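Side-chain contacts in predicted protease of the collagenase family (PDB 5D88), which probably acts as a zinc-binding TIM-barrel peptidase of the U32 family, two copies of which share a metal ion: residues Asp122-Leu125 against Val126-Leu129; Thr87-Gly90 against Cys91-Leu94; Asp68-Asp71 against Val72-Arg76. One frame throughout, in Å; residues are numbered along the deposited sequence.

Contact 1: Asp122-Leu125 against Val126-Leu129; sequences DPYL and VEVL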
# COMPACT_ATOMS: atom_id res chain seq x y z
N ASP A 122 8.70 0.39 5.88
CA ASP A 122 8.94 1.60 5.12
C ASP A 122 10.39 1.62 4.64
O ASP A 122 11.30 1.54 5.47
CB ASP A 122 8.62 2.78 6.03
CG ASP A 122 8.67 4.15 5.34
OD1 ASP A 122 9.25 4.29 4.26
OD2 ASP A 122 8.11 5.11 5.91
N PRO A 123 10.63 1.70 3.34
CA PRO A 123 12.01 1.74 2.82
C PRO A 123 12.86 2.84 3.42
O PRO A 123 14.10 2.70 3.55
CB PRO A 123 11.79 1.99 1.32
CG PRO A 123 10.44 1.65 1.02
CD PRO A 123 9.63 1.75 2.26
N TYR A 124 12.26 3.97 3.76
CA TYR A 124 13.04 5.04 4.34
C TYR A 124 13.56 4.65 5.72
O TYR A 124 14.70 4.97 6.08
CB TYR A 124 12.19 6.30 4.39
CG TYR A 124 12.83 7.53 4.95
CD1 TYR A 124 14.09 7.95 4.54
CD2 TYR A 124 12.15 8.32 5.87
CE1 TYR A 124 14.65 9.12 5.04
CE2 TYR A 124 12.71 9.47 6.38
CZ TYR A 124 13.95 9.87 5.96
OH TYR A 124 14.49 11.02 6.47
N LEU A 125 12.73 3.95 6.52
CA LEU A 125 13.18 3.47 7.82
C LEU A 125 14.29 2.44 7.67
O LEU A 125 15.21 2.40 8.49
CB LEU A 125 12.03 2.86 8.60
CG LEU A 125 11.37 3.80 9.58
CD1 LEU A 125 10.80 5.02 8.83
CD2 LEU A 125 10.32 3.02 10.33
N VAL A 126 14.17 1.54 6.69
CA VAL A 126 15.24 0.58 6.43
C VAL A 126 16.56 1.32 6.26
O VAL A 126 17.58 0.96 6.85
CB VAL A 126 14.92 -0.26 5.18
CG1 VAL A 126 16.10 -1.15 4.79
CG2 VAL A 126 13.68 -1.14 5.40
N GLU A 127 16.54 2.35 5.43
CA GLU A 127 17.76 3.08 5.11
C GLU A 127 18.34 3.77 6.35
O GLU A 127 19.55 3.71 6.61
CB GLU A 127 17.46 4.07 3.99
CG GLU A 127 18.66 4.63 3.28
CD GLU A 127 18.23 5.43 2.06
OE1 GLU A 127 17.26 6.22 2.17
OE2 GLU A 127 18.84 5.25 1.00
N VAL A 128 17.49 4.46 7.11
CA VAL A 128 17.98 5.18 8.28
C VAL A 128 18.51 4.20 9.33
O VAL A 128 19.57 4.42 9.92
CB VAL A 128 16.88 6.09 8.87
CG1 VAL A 128 17.35 6.74 10.16
CG2 VAL A 128 16.46 7.18 7.87
N LEU A 129 17.76 3.11 9.58
CA LEU A 129 18.20 2.11 10.55
C LEU A 129 19.54 1.51 10.17
O LEU A 129 20.44 1.39 11.02
CB LEU A 129 17.17 0.99 10.69
CG LEU A 129 16.09 1.24 11.70
CD1 LEU A 129 14.93 0.28 11.43
CD2 LEU A 129 16.65 1.08 13.14

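Contact 2: Thr87-Gly90 against Cys91-Leu94; sequences TCAG and CEHL. With ZN (zinc ion), chain B.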
# COMPACT_ATOMS: atom_id res chain seq x y z
N THR A 87 2.94 0.82 7.16
CA THR A 87 3.10 1.00 5.73
C THR A 87 2.84 2.43 5.29
O THR A 87 3.01 2.75 4.10
CB THR A 87 2.19 0.03 4.97
OG1 THR A 87 0.84 0.12 5.44
CG2 THR A 87 2.73 -1.39 5.14
N CYS A 88 2.44 3.29 6.23
CA CYS A 88 2.19 4.70 5.96
C CYS A 88 2.38 5.48 7.25
O CYS A 88 1.92 5.05 8.31
CB CYS A 88 0.78 4.95 5.41
SG CYS A 88 0.55 6.63 4.80
N ALA A 89 3.11 6.60 7.16
CA ALA A 89 3.26 7.54 8.26
C ALA A 89 2.68 8.91 7.90
O ALA A 89 3.04 9.92 8.51
CB ALA A 89 4.73 7.65 8.65
N GLY A 90 1.77 8.94 6.93
CA GLY A 90 1.16 10.19 6.55
C GLY A 90 2.21 11.12 6.00
O GLY A 90 3.10 10.71 5.26
N CYS A 91 2.12 12.40 6.39
CA CYS A 91 3.02 13.45 5.94
C CYS A 91 4.23 13.61 6.85
O CYS A 91 4.94 14.62 6.75
CB CYS A 91 2.27 14.78 5.85
SG CYS A 91 1.20 14.91 4.36
N GLU A 92 4.50 12.66 7.75
CA GLU A 92 5.60 12.87 8.68
C GLU A 92 6.92 13.14 7.96
O GLU A 92 7.69 14.02 8.36
CB GLU A 92 5.73 11.66 9.61
CG GLU A 92 5.46 12.02 11.06
CD GLU A 92 5.18 10.81 11.94
OE1 GLU A 92 5.87 9.78 11.79
OE2 GLU A 92 4.26 10.90 12.79
N HIS A 93 7.19 12.39 6.89
CA HIS A 93 8.47 12.53 6.19
C HIS A 93 8.60 13.88 5.49
O HIS A 93 9.72 14.27 5.12
CB HIS A 93 8.65 11.38 5.18
CG HIS A 93 8.62 10.00 5.79
ND1 HIS A 93 8.94 9.75 7.11
CD2 HIS A 93 8.28 8.79 5.26
CE1 HIS A 93 8.82 8.46 7.36
NE2 HIS A 93 8.44 7.85 6.25
N LEU A 94 7.49 14.60 5.29
CA LEU A 94 7.53 15.85 4.55
C LEU A 94 7.92 17.05 5.40
O LEU A 94 8.28 18.10 4.84
CB LEU A 94 6.16 16.13 3.92
CG LEU A 94 5.67 15.02 3.00
CD1 LEU A 94 4.26 15.35 2.51
CD2 LEU A 94 6.62 14.80 1.83
ZN ZN B . -1.58 7.03 5.46
O HOH W 1 5.65 10.46 5.79

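Contact 3: Asp68-Asp71 against Val72-Arg76; sequences DIVD and VAKDR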
# COMPACT_ATOMS: atom_id res chain seq x y z
N ASP A 68 7.64 -4.16 30.01
CA ASP A 68 7.59 -5.35 30.84
C ASP A 68 7.91 -6.61 30.03
O ASP A 68 8.67 -7.48 30.47
CB ASP A 68 6.20 -5.44 31.47
CG ASP A 68 6.10 -6.53 32.50
OD1 ASP A 68 7.06 -6.73 33.28
OD2 ASP A 68 5.04 -7.20 32.53
N ILE A 69 7.33 -6.73 28.83
CA ILE A 69 7.58 -7.89 27.97
C ILE A 69 9.07 -8.01 27.67
O ILE A 69 9.64 -9.11 27.70
CB ILE A 69 6.77 -7.78 26.67
CG1 ILE A 69 5.28 -8.00 26.95
CG2 ILE A 69 7.29 -8.78 25.61
CD1 ILE A 69 4.40 -7.47 25.82
N VAL A 70 9.70 -6.89 27.32
CA VAL A 70 11.09 -6.93 26.88
C VAL A 70 12.00 -7.32 28.04
O VAL A 70 12.93 -8.12 27.88
CB VAL A 70 11.49 -5.59 26.25
CG1 VAL A 70 12.97 -5.57 25.93
CG2 VAL A 70 10.69 -5.35 24.96
N ASP A 71 11.75 -6.77 29.23
CA ASP A 71 12.55 -7.13 30.40
C ASP A 71 12.51 -8.62 30.67
O ASP A 71 13.55 -9.27 30.83
CB ASP A 71 12.05 -6.39 31.64
CG ASP A 71 12.33 -4.91 31.58
OD1 ASP A 71 13.16 -4.50 30.74
OD2 ASP A 71 11.72 -4.17 32.39
N VAL A 72 11.30 -9.18 30.77
CA VAL A 72 11.17 -10.59 31.12
C VAL A 72 11.75 -11.47 30.02
O VAL A 72 12.38 -12.49 30.29
CB VAL A 72 9.70 -10.92 31.42
CG1 VAL A 72 9.51 -12.41 31.68
CG2 VAL A 72 9.22 -10.13 32.62
N ALA A 73 11.54 -11.09 28.75
CA ALA A 73 12.09 -11.89 27.65
C ALA A 73 13.61 -11.96 27.71
O ALA A 73 14.21 -13.01 27.48
CB ALA A 73 11.63 -11.30 26.31
N LYS A 74 14.27 -10.84 28.02
CA LYS A 74 15.72 -10.86 28.15
C LYS A 74 16.15 -11.72 29.33
O LYS A 74 17.15 -12.46 29.24
CB LYS A 74 16.26 -9.45 28.29
CG LYS A 74 16.20 -8.65 27.03
CD LYS A 74 16.50 -7.19 27.32
CE LYS A 74 16.53 -6.34 26.07
NZ LYS A 74 17.88 -6.28 25.49
N ASP A 75 15.43 -11.64 30.45
CA ASP A 75 15.75 -12.51 31.59
C ASP A 75 15.77 -13.97 31.17
O ASP A 75 16.59 -14.75 31.65
CB ASP A 75 14.73 -12.30 32.70
CG ASP A 75 15.07 -11.13 33.59
OD1 ASP A 75 15.73 -10.18 33.11
OD2 ASP A 75 14.69 -11.17 34.77
N ARG A 76 14.86 -14.35 30.28
CA ARG A 76 14.75 -15.71 29.81
C ARG A 76 15.67 -16.00 28.62
O ARG A 76 15.58 -17.07 28.02
CB ARG A 76 13.28 -16.00 29.46
CG ARG A 76 12.34 -15.83 30.69
CD ARG A 76 10.85 -15.99 30.37
NE ARG A 76 10.00 -15.84 31.56
CZ ARG A 76 8.67 -15.91 31.54
NH1 ARG A 76 8.03 -16.12 30.40
NH2 ARG A 76 7.98 -15.76 32.67

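Contact 1: Asp122-Leu125 against Val126-Leu129
Across one turn of helix, the CG2 methyl of Val128 sits over a face of the Tyr124 ring, 4.2 Å from the ring centroid and 22° off its normal, a CH-pi contact. That CG2 is displaced from the ring centre toward CE1 of Tyr124, its closest ring atom at 3.9 Å. The ring gets there because Tyr124 CG stands anti to the backbone N (chi1 -179°), which swings it forward along the helix. Beside the ring, close to its plane, the Glu127 carboxylate passes with OE1 4.3 Å from CD1 of Tyr124, and His93 packs edge-to-face against the same ring. The helix backbone begins with Val126 N giving its hydrogen to Asp122 O at 3.1 Å. The carboxylate of Asp122 closes the first turn: its OD1 takes the hydrogen of Tyr124 N at 3.1 Å, approached from above the carboxylate plane, and also bonds Tyr225 OH of the second subunit. One oxygen thus serves helix start and dimer interface. Leu125 and Leu129 turn to helix 98-113, while Val126 meets Phe154 and Leu157 of helix 148-157. This is an N-capped helix of a beta-alpha-beta unit in a TIM barrel, its capped end following strand 117-120.

Contact 2: Thr87-Gly90 against Cys91-Leu94
Ala89 O and Glu92 N close a tight reverse turn with a hydrogen bond of 3.2 Å, the donor standing above the carbonyl plane, 38° out of it. The turn is of type II', and Gly90 takes its first corner with a positive phi of 63°; a beta carbon there would clash with Cys91 N. The amide of Gly90 faces back along the chain and donates to Cys88 SG at 3.4 Å, so the sulfur accepts a backbone hydrogen while it binds zinc at 2.3 Å. Placing SG anti to the backbone N (chi1 -170°) aims it at the metal. The loop follows strand 79-83 of the TIM barrel, and here it builds a metal site shared by two subunits: Cys88 and His209 bind the zinc together with Cys88 and His209 of the second subunit. A water stitches the turn to the short 3-10 segment behind it, donating to Gly90 O at 2.6 Å and accepting from His93 N at 2.7 Å. The other side is looser. Glu92 is exposed and poorly ordered, its OE1 coming only within 4.0 Å of Ala89 CB, and the same methyl approaches His93 CE1 obliquely at 4.4 Å. The His93 imidazole is steadied instead from outside the turn, where its NE2 hydrogen-bonds Asp122 OD2.

Contact 3: Asp68-Asp71 against Val72-Arg76
Ile69 O accepts the amide hydrogen of Ala73 N at 2.9 Å with an N-H...O angle of 158°, the shortest of four successive helical bonds; Val72, Lys74 and Asp75 make the equivalent bonds to Asp68, Val70 and Asp71. The methyl of Ala73 lies against the same carbonyl, CB standing 3.3 Å from Ile69 O. One step on, Lys74 lies alongside Val70 and points the same way, its CE 3.6 Å from Val70 CG1. Its chain runs extended and then bends at the last torsion (chi4 -90°), which turns NZ to the carbonyl of Glu114. With an alanine in its place, Val70 CG1 would probably lose its aliphatic cover and the Glu114 carbonyl its ammonium donor. Val72 lies beside Asp68 in like fashion, a loose contact with CG2 4.1 Å from Asp68 OD1. Its other methyl, CG1, sits 3.4 Å above the guanidinium plane of Arg76, nearer the border of the group than its middle, and Arg76 NH1 forms a salt bridge with Asp35. The exposed flank carries Asp71 and Asp75. On the buried flank, Ile69 and Val70 pack on Val46 of strand 43-47, and Val70 and Ala73 on Val80 of strand 79-83. Val72, partly exposed, touches Arg31 and Leu34, so that helix 63-75 lies on strands 43-47 and 79-83 of the barrel with helix 31-34 at its flank.

In the fold
From the N terminus the chain meets contact 3 first, on helix 63-75 between strands 43-47 and 79-83. Contact 2 follows in the loop that leaves strand 79-83 for helix 98-113, and contact 1 opens helix 123-132 after strand 117-120. Each is local, closing a helical turn or a single reverse turn, so the three run in series and none nests in or crosses another. Contacts 1 and 2 meet through the His93 side chain, which joins the loop after strand 79-83 to the start of helix 123-132. Both touch the second subunit, but only contact 2 carries a ligand of the shared zinc. Contact 3 stands apart in the barrel's outer helical layer, its centre about 31 Å from that of contact 2.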